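PDB 6FFL: Maltose/maltodextrin transport permease homologue from Bdellovibrio bacteriovorus HD100, which probably binds maltose and maltodextrins through this solute-binding domain, which can hold maltotriose, and passes them to the transmembrane part of the same ABC transporter polypeptide. Local coordinates for residues E318-I321 and V322-P326; M11-G14 and H15-V18; I200-L203 and R204-K208. All coordinates share one frame; numbering follows the deposited sequence.

Contact 1: E318-I321 and V322-P326; sequences ESDI and VKNNP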
loop_
_atom_site.group_PDB
_atom_site.type_symbol
_atom_site.label_atom_id
_atom_site.label_comp_id
_atom_site.label_asym_id
_atom_site.label_seq_id
_atom_site.Cartn_x
_atom_site.Cartn_y
_atom_site.Cartn_z
ATOM N N GLU A 318 -11.380 -20.583 0.188
ATOM C CA GLU A 318 -12.390 -21.471 -0.375
ATOM C C GLU A 318 -13.817 -21.017 -0.071
ATOM O O GLU A 318 -14.771 -21.638 -0.559
ATOM C CB GLU A 318 -12.160 -22.904 0.131
ATOM C CG GLU A 318 -10.787 -23.472 -0.215
ATOM C CD GLU A 318 -10.563 -23.645 -1.718
ATOM O OE1 GLU A 318 -9.444 -24.050 -2.106
ATOM O OE2 GLU A 318 -11.499 -23.397 -2.509
ATOM N N SER A 319 -13.979 -19.943 0.694
ATOM C CA SER A 319 -15.294 -19.405 1.009
ATOM C C SER A 319 -15.973 -18.830 -0.230
ATOM O O SER A 319 -15.327 -18.263 -1.119
ATOM C CB SER A 319 -15.170 -18.317 2.079
ATOM O OG SER A 319 -16.408 -17.671 2.315
ATOM N N ASP A 320 -17.303 -18.977 -0.269
ATOM C CA ASP A 320 -18.115 -18.298 -1.281
ATOM C C ASP A 320 -17.870 -16.798 -1.294
ATOM O O ASP A 320 -17.993 -16.155 -2.343
ATOM C CB ASP A 320 -19.600 -18.554 -1.021
ATOM C CG ASP A 320 -20.076 -19.859 -1.615
ATOM O OD1 ASP A 320 -21.211 -20.269 -1.293
ATOM O OD2 ASP A 320 -19.309 -20.476 -2.384
ATOM N N ILE A 321 -17.573 -16.222 -0.132
ATOM C CA ILE A 321 -17.304 -14.790 -0.047
ATOM C C ILE A 321 -16.154 -14.407 -0.972
ATOM O O ILE A 321 -16.191 -13.369 -1.649
ATOM C CB ILE A 321 -17.012 -14.416 1.415
ATOM C CG1 ILE A 321 -18.263 -14.609 2.277
ATOM C CG2 ILE A 321 -16.461 -12.999 1.514
ATOM C CD1 ILE A 321 -18.008 -14.415 3.775
ATOM N N VAL A 322 -15.125 -15.253 -1.023
ATOM C CA VAL A 322 -13.964 -15.018 -1.869
ATOM C C VAL A 322 -14.251 -15.419 -3.309
ATOM O O VAL A 322 -13.980 -14.658 -4.247
ATOM C CB VAL A 322 -12.754 -15.778 -1.299
ATOM C CG1 VAL A 322 -11.548 -15.669 -2.219
ATOM C CG2 VAL A 322 -12.411 -15.226 0.081
ATOM N N LYS A 323 -14.800 -16.621 -3.501
ATOM C CA LYS A 323 -14.999 -17.147 -4.848
ATOM C C LYS A 323 -15.976 -16.305 -5.655
ATOM O O LYS A 323 -15.839 -16.211 -6.878
ATOM C CB LYS A 323 -15.498 -18.593 -4.786
ATOM C CG LYS A 323 -14.464 -19.615 -4.330
ATOM C CD LYS A 323 -15.098 -20.993 -4.249
ATOM C CE LYS A 323 -14.074 -22.078 -3.992
ATOM N NZ LYS A 323 -14.753 -23.381 -3.717
ATOM N N ASN A 324 -16.953 -15.680 -5.003
ATOM C CA ASN A 324 -17.987 -14.917 -5.700
ATOM C C ASN A 324 -17.656 -13.439 -5.850
ATOM O O ASN A 324 -18.486 -12.684 -6.363
ATOM C CB ASN A 324 -19.328 -15.045 -4.976
ATOM C CG ASN A 324 -19.907 -16.440 -5.071
ATOM O OD1 ASN A 324 -19.471 -17.244 -5.898
ATOM N ND2 ASN A 324 -20.892 -16.737 -4.226
ATOM N N ASN A 325 -16.494 -13.006 -5.395
ATOM C CA ASN A 325 -16.107 -11.609 -5.510
ATOM C C ASN A 325 -15.638 -11.357 -6.935
ATOM O O ASN A 325 -14.636 -11.943 -7.359
ATOM C CB ASN A 325 -15.008 -11.318 -4.488
ATOM C CG ASN A 325 -14.477 -9.882 -4.550
ATOM O OD1 ASN A 325 -14.727 -9.126 -5.500
ATOM N ND2 ASN A 325 -13.725 -9.507 -3.519
ATOM N N PRO A 326 -16.327 -10.519 -7.715
ATOM C CA PRO A 326 -15.975 -10.391 -9.136
ATOM C C PRO A 326 -14.648 -9.680 -9.380
ATOM O O PRO A 326 -14.137 -9.735 -10.503
ATOM C CB PRO A 326 -17.157 -9.599 -9.718
ATOM C CG PRO A 326 -17.698 -8.820 -8.564
ATOM C CD PRO A 326 -17.497 -9.695 -7.351
HETATM O O HOH W 1 -22.506 -19.570 -3.958
#
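Lys323 lies with its aliphatic chain over the backbone of Glu318 and Ser319. Its CG sits 3.6 Å from Ser319 O, and its CE comes close to the carbonyl of Glu318. The chain is extended from CG onward, and this carries the ammonium group back to Glu318. There Lys323 NZ forms a salt bridge with OE2 of Glu318 at 3.5 Å. The glutamate starts out pointing away, but a bend at chi2 (-65°) folds its carboxylate toward the lysine. Both side chains are exposed, so the pair is probably screened by solvent.

The start of the helix is capped. Ser319 is the N-cap residue, and its OG accepts a hydrogen bond from Ile321 N at 3.1 Å. Its carbonyl is also used: Lys323 N donates to Ser319 O at 2.9 Å, nearly straight at 171°, and Val322 N adds a weak bond. Asn324 N continues the pattern with a bond to Asp320 O at 2.9 Å.

The side chains of Asp320 and Asn324 run side by side, pointing the same way, with carboxylate and amide planes 20° apart. A water bridges them, accepting from Asn324 ND2 and donating a weak bond to Asp320 OD1.

Asn325 closes the turn, and its OD1 caps Leu327 N ahead of helix 328-335. The short helix 320-323 lies on the surface. Val322 faces inward against Leu301 of helix 297-307 and Leu310 and Pro311 of strand 310-311, while Ile321 rests on Ala304 and Glu305.

Contact 2: M11-G14 and H15-V18; sequences MIYG and HRQV. With GLC (alpha-D-glucopyranose), chain B; SO4 (sulfate ion), chain H.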
loop_
_atom_site.group_PDB
_atom_site.type_symbol
_atom_site.label_atom_id
_atom_site.label_comp_id
_atom_site.label_asym_id
_atom_site.label_seq_id
_atom_site.Cartn_x
_atom_site.Cartn_y
_atom_site.Cartn_z
ATOM N N MET A 11 -5.403 1.936 9.027
ATOM C CA MET A 11 -6.524 1.466 8.211
ATOM C C MET A 11 -7.415 2.607 7.735
ATOM O O MET A 11 -7.912 3.402 8.540
ATOM C CB MET A 11 -7.384 0.470 8.994
ATOM C CG MET A 11 -6.684 -0.827 9.319
ATOM S SD MET A 11 -7.880 -2.015 9.969
ATOM C CE MET A 11 -6.762 -3.261 10.613
ATOM N N ILE A 12 -7.684 2.615 6.423
ATOM C CA ILE A 12 -8.610 3.546 5.807
ATOM C C ILE A 12 -10.028 3.351 6.359
ATOM O O ILE A 12 -10.374 2.302 6.917
ATOM C CB ILE A 12 -8.566 3.317 4.286
ATOM C CG1 ILE A 12 -9.164 4.487 3.510
ATOM C CG2 ILE A 12 -9.283 2.012 3.926
ATOM C CD1 ILE A 12 -9.169 4.239 2.006
ATOM N N TYR A 13 -10.861 4.377 6.166
ATOM C CA TYR A 13 -12.223 4.414 6.693
ATOM C C TYR A 13 -12.951 3.072 6.623
ATOM O O TYR A 13 -13.359 2.522 7.652
ATOM C CB TYR A 13 -13.032 5.467 5.941
ATOM C CG TYR A 13 -14.452 5.578 6.448
ATOM C CD1 TYR A 13 -14.745 6.290 7.604
ATOM C CD2 TYR A 13 -15.501 4.945 5.780
ATOM C CE1 TYR A 13 -16.058 6.392 8.067
ATOM C CE2 TYR A 13 -16.799 5.034 6.240
ATOM C CZ TYR A 13 -17.072 5.754 7.380
ATOM O OH TYR A 13 -18.370 5.836 7.830
ATOM N N GLY A 14 -13.135 2.542 5.412
ATOM C CA GLY A 14 -13.908 1.315 5.256
ATOM C C GLY A 14 -13.321 0.144 6.024
ATOM O O GLY A 14 -14.057 -0.684 6.572
ATOM N N HIS A 15 -11.989 0.058 6.075
ATOM C CA HIS A 15 -11.350 -1.041 6.794
ATOM C C HIS A 15 -11.423 -0.834 8.301
ATOM O O HIS A 15 -11.627 -1.794 9.049
ATOM C CB HIS A 15 -9.883 -1.196 6.363
ATOM C CG HIS A 15 -9.711 -1.722 4.969
ATOM N ND1 HIS A 15 -8.709 -2.608 4.629
ATOM C CD2 HIS A 15 -10.402 -1.475 3.830
ATOM C CE1 HIS A 15 -8.798 -2.888 3.340
ATOM N NE2 HIS A 15 -9.813 -2.211 2.834
ATOM N N ARG A 16 -11.271 0.406 8.779
ATOM C CA ARG A 16 -11.371 0.572 10.225
ATOM C C ARG A 16 -12.811 0.458 10.714
ATOM O O ARG A 16 -13.022 0.130 11.885
ATOM C CB ARG A 16 -10.726 1.889 10.671
ATOM C CG ARG A 16 -11.422 3.143 10.269
ATOM C CD ARG A 16 -10.815 4.337 11.029
ATOM N NE ARG A 16 -11.284 5.608 10.481
ATOM C CZ ARG A 16 -10.655 6.285 9.525
ATOM N NH1 ARG A 16 -9.516 5.823 9.011
ATOM N NH2 ARG A 16 -11.166 7.431 9.079
ATOM N N GLN A 17 -13.808 0.672 9.843
ATOM C CA GLN A 17 -15.176 0.316 10.221
ATOM C C GLN A 17 -15.284 -1.173 10.512
ATOM O O GLN A 17 -15.945 -1.582 11.476
ATOM C CB GLN A 17 -16.172 0.699 9.123
ATOM C CG GLN A 17 -16.171 2.164 8.758
ATOM C CD GLN A 17 -16.373 3.059 9.963
ATOM O OE1 GLN A 17 -17.397 2.987 10.646
ATOM N NE2 GLN A 17 -15.381 3.901 10.241
ATOM N N VAL A 18 -14.645 -2.001 9.688
ATOM C CA VAL A 18 -14.683 -3.440 9.919
ATOM C C VAL A 18 -13.911 -3.791 11.185
ATOM O O VAL A 18 -14.362 -4.616 11.995
ATOM C CB VAL A 18 -14.148 -4.193 8.688
ATOM C CG1 VAL A 18 -14.070 -5.684 8.962
ATOM C CG2 VAL A 18 -15.025 -3.897 7.461
HETATM C C1 GLC B . -5.105 4.180 3.630
HETATM C C2 GLC B . -4.783 2.681 3.631
HETATM C C3 GLC B . -3.289 2.437 3.476
HETATM C C4 GLC B . -2.720 3.215 2.289
HETATM C C5 GLC B . -3.113 4.696 2.385
HETATM C C6 GLC B . -2.674 5.470 1.143
HETATM O O1 GLC B . -4.589 4.776 4.822
HETATM O O2 GLC B . -5.186 2.086 4.868
HETATM O O3 GLC B . -3.064 1.017 3.339
HETATM O O4 GLC B . -1.288 3.051 2.304
HETATM O O5 GLC B . -4.534 4.836 2.483
HETATM O O6 GLC B . -2.910 6.873 1.323
HETATM S S SO4 H . -9.635 8.161 6.054
HETATM O O1 SO4 H . -9.203 9.245 5.180
HETATM O O2 SO4 H . -8.684 8.043 7.163
HETATM O O3 SO4 H . -9.677 6.905 5.315
HETATM O O4 SO4 H . -10.973 8.437 6.565
#
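Arg16 reaches back over Tyr13 to the carbonyl of Met11. Its CB lies 3.8 Å from Met11 O. CG of Arg16 stands between the backbone N and the carbonyl carbon (chi1 69°) and touches Tyr13 O at 3.3 Å. The chain then extends past Met11 O, which CD approaches, to NE beside Tyr13 CA. That CA lies over the centre of one guanidinium face. Arg16 NH1 donates to Met11 O at 2.9 Å, close to the guanidinium plane, and also to O2 of a sulfate ion. Arg16 NH2 bonds O4 of the same sulfate at 2.7 Å.

Tyr13 N holds sulfate O3 at 2.9 Å, so the anion, probably from the crystallisation liquor, sits where the helix begins. The helix dipole would probably help to hold it there.

Gln17 covers a face of the Tyr13 ring. Its CG makes a CH-pi contact 4.0 Å from the ring centroid, and its amide stacks over the rim with the planes 18° apart. Ile12 CG2 meets His15 CD2, while Ile12 N gives a weak bond to O2 of a glucose unit. Met11 and Ile12 both line the sugar pocket, and Met11 CA lies 3.7 Å from glucose O2.

The stretch enters helix 13-29 and forms its N-terminal end, within the beta-alpha-beta unit of strands 4-9 and 34-39. His15 and Val18 pack on helix 297-307, and Tyr13 touches Asp240 and Gln243 of helix 238-243.

Contact 3: I200-L203 and R204-K208; sequences ILKL and RDQDK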
loop_
_atom_site.group_PDB
_atom_site.type_symbol
_atom_site.label_atom_id
_atom_site.label_comp_id
_atom_site.label_asym_id
_atom_site.label_seq_id
_atom_site.Cartn_x
_atom_site.Cartn_y
_atom_site.Cartn_z
ATOM N N ILE A 200 6.003 10.853 -15.719
ATOM C CA ILE A 200 4.954 11.508 -14.952
ATOM C C ILE A 200 4.965 13.014 -15.201
ATOM O O ILE A 200 3.905 13.646 -15.271
ATOM C CB ILE A 200 5.089 11.136 -13.468
ATOM C CG1 ILE A 200 4.582 9.699 -13.279
ATOM C CG2 ILE A 200 4.312 12.093 -12.572
ATOM C CD1 ILE A 200 4.752 9.197 -11.907
ATOM N N LEU A 201 6.147 13.617 -15.381
ATOM C CA LEU A 201 6.171 15.018 -15.790
ATOM C C LEU A 201 5.432 15.220 -17.107
ATOM O O LEU A 201 4.740 16.228 -17.295
ATOM C CB LEU A 201 7.612 15.524 -15.916
ATOM C CG LEU A 201 8.380 15.819 -14.637
ATOM C CD1 LEU A 201 9.799 16.218 -15.013
ATOM C CD2 LEU A 201 7.723 16.936 -13.872
ATOM N N LYS A 202 5.574 14.276 -18.034
ATOM C CA LYS A 202 4.893 14.406 -19.320
ATOM C C LYS A 202 3.383 14.315 -19.144
ATOM O O LYS A 202 2.636 15.089 -19.752
ATOM C CB LYS A 202 5.407 13.329 -20.283
ATOM C CG LYS A 202 4.763 13.304 -21.663
ATOM C CD LYS A 202 5.493 12.293 -22.551
ATOM C CE LYS A 202 4.875 12.181 -23.939
ATOM N NZ LYS A 202 3.542 11.517 -23.895
ATOM N N LEU A 203 2.915 13.381 -18.310
ATOM C CA LEU A 203 1.481 13.292 -18.034
ATOM C C LEU A 203 0.941 14.604 -17.473
ATOM O O LEU A 203 -0.173 15.020 -17.810
ATOM C CB LEU A 203 1.202 12.153 -17.054
ATOM C CG LEU A 203 1.457 10.706 -17.487
ATOM C CD1 LEU A 203 1.121 9.744 -16.360
ATOM C CD2 LEU A 203 0.677 10.361 -18.740
ATOM N N ARG A 204 1.729 15.280 -16.629
ATOM C CA ARG A 204 1.249 16.486 -15.963
ATOM C C ARG A 204 1.356 17.715 -16.854
ATOM O O ARG A 204 0.448 18.555 -16.867
ATOM C CB ARG A 204 2.031 16.708 -14.659
ATOM C CG ARG A 204 1.528 17.865 -13.788
ATOM C CD ARG A 204 2.542 18.231 -12.679
ATOM N NE ARG A 204 3.695 18.931 -13.240
ATOM C CZ ARG A 204 4.766 19.304 -12.544
ATOM N NH1 ARG A 204 4.837 19.053 -11.244
ATOM N NH2 ARG A 204 5.763 19.936 -13.149
ATOM N N ASP A 205 2.452 17.850 -17.598
ATOM C CA ASP A 205 2.794 19.127 -18.217
ATOM C C ASP A 205 2.637 19.140 -19.723
ATOM O O ASP A 205 2.423 20.204 -20.303
ATOM C CB ASP A 205 4.238 19.513 -17.874
ATOM C CG ASP A 205 4.438 19.722 -16.395
ATOM O OD1 ASP A 205 3.429 19.977 -15.697
ATOM O OD2 ASP A 205 5.595 19.640 -15.931
ATOM N N GLN A 206 2.732 17.981 -20.363
ATOM C CA GLN A 206 2.662 17.883 -21.812
ATOM C C GLN A 206 1.311 17.337 -22.262
ATOM O O GLN A 206 0.574 17.998 -23.000
ATOM C CB GLN A 206 3.817 16.999 -22.295
ATOM C CG GLN A 206 3.923 16.789 -23.785
ATOM C CD GLN A 206 5.201 16.047 -24.142
ATOM O OE1 GLN A 206 6.209 16.155 -23.439
ATOM N NE2 GLN A 206 5.162 15.277 -25.225
ATOM N N ASP A 207 0.969 16.128 -21.825
ATOM C CA ASP A 207 -0.345 15.588 -22.142
ATOM C C ASP A 207 -1.429 16.279 -21.328
ATOM O O ASP A 207 -2.554 16.433 -21.814
ATOM C CB ASP A 207 -0.361 14.081 -21.905
ATOM C CG ASP A 207 0.770 13.373 -22.627
ATOM O OD1 ASP A 207 0.976 13.662 -23.822
ATOM O OD2 ASP A 207 1.437 12.525 -22.001
ATOM N N LYS A 208 -1.104 16.706 -20.104
ATOM C CA LYS A 208 -2.022 17.449 -19.234
ATOM C C LYS A 208 -3.295 16.653 -18.959
ATOM O O LYS A 208 -4.414 17.163 -19.059
ATOM C CB LYS A 208 -2.349 18.828 -19.816
ATOM C CG LYS A 208 -1.124 19.613 -20.303
ATOM C CD LYS A 208 -1.524 20.549 -21.444
ATOM C CE LYS A 208 -1.220 21.990 -21.118
ATOM N NZ LYS A 208 0.199 22.162 -20.724
#
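Lys202 O is gripped by two backbone donors. Asp207 N reaches it at 2.9 Å and Gln206 N at 3.0 Å, both tilted out of the carbonyl plane. The first bond spans five residues and the second four, where helix 191-205 ends.

The side chain of Lys202 also reaches Asp207. Its CG lies opposite the backbone N (chi1 178°), and the chain turns only at chi4 (-70°), which brings NZ to the Asp207 carboxylate. Lys202 NZ meets Asp207 OD2 at 3.0 Å on its syn lone pair, and a weaker bond goes to OD1. Asp207 is buried, so this salt bridge probably offsets the cost of burying its charge. Gln206 crosses the lysine obliquely, with its NE2 3.4 Å from Lys202 CE.

Arg204 holds Asp205 side-on. Arg204 NE donates to Asp205 OD1 at 2.7 Å and Arg204 NH2 to Asp205 OD2 at 2.8 Å. Leu201 CD2 lies over one face of this guanidinium, near its rim. Asp205 OD1 has a second charged partner in Lys212, and Arg204 NH1 bonds the carbonyl of Leu362. Lys208, the first residue past the helix to leave helical angles, with positive phi, sends NZ back to Asp205 O at 3.0 Å.

The helix end touches two others. Ile200 and Leu201 pack on Tyr358 of helix 346-362, and Lys202, Leu203 and Asp207 touch Ile136 of helix 132-142.

How the contacts relate
The three contacts are local and lie at helix ends. Contact 2 is at a helix start, contact 1 takes in a whole short helix and the turn after it, and contact 3 is where a helix finishes. Contact 2 alone touches the sugar, through Met11 and Ile12. In contact 3 the side chain of Ile200 is still about 12 Å from a bound glucose unit. Contacts 1 and 2 do not touch, with nearest atoms about 10 Å apart, but both pack on helix 297-307, which links them indirectly. Contact 3 is remote from both: its centre is about 33 Å from that of contact 2 and about 40 Å from that of contact 1.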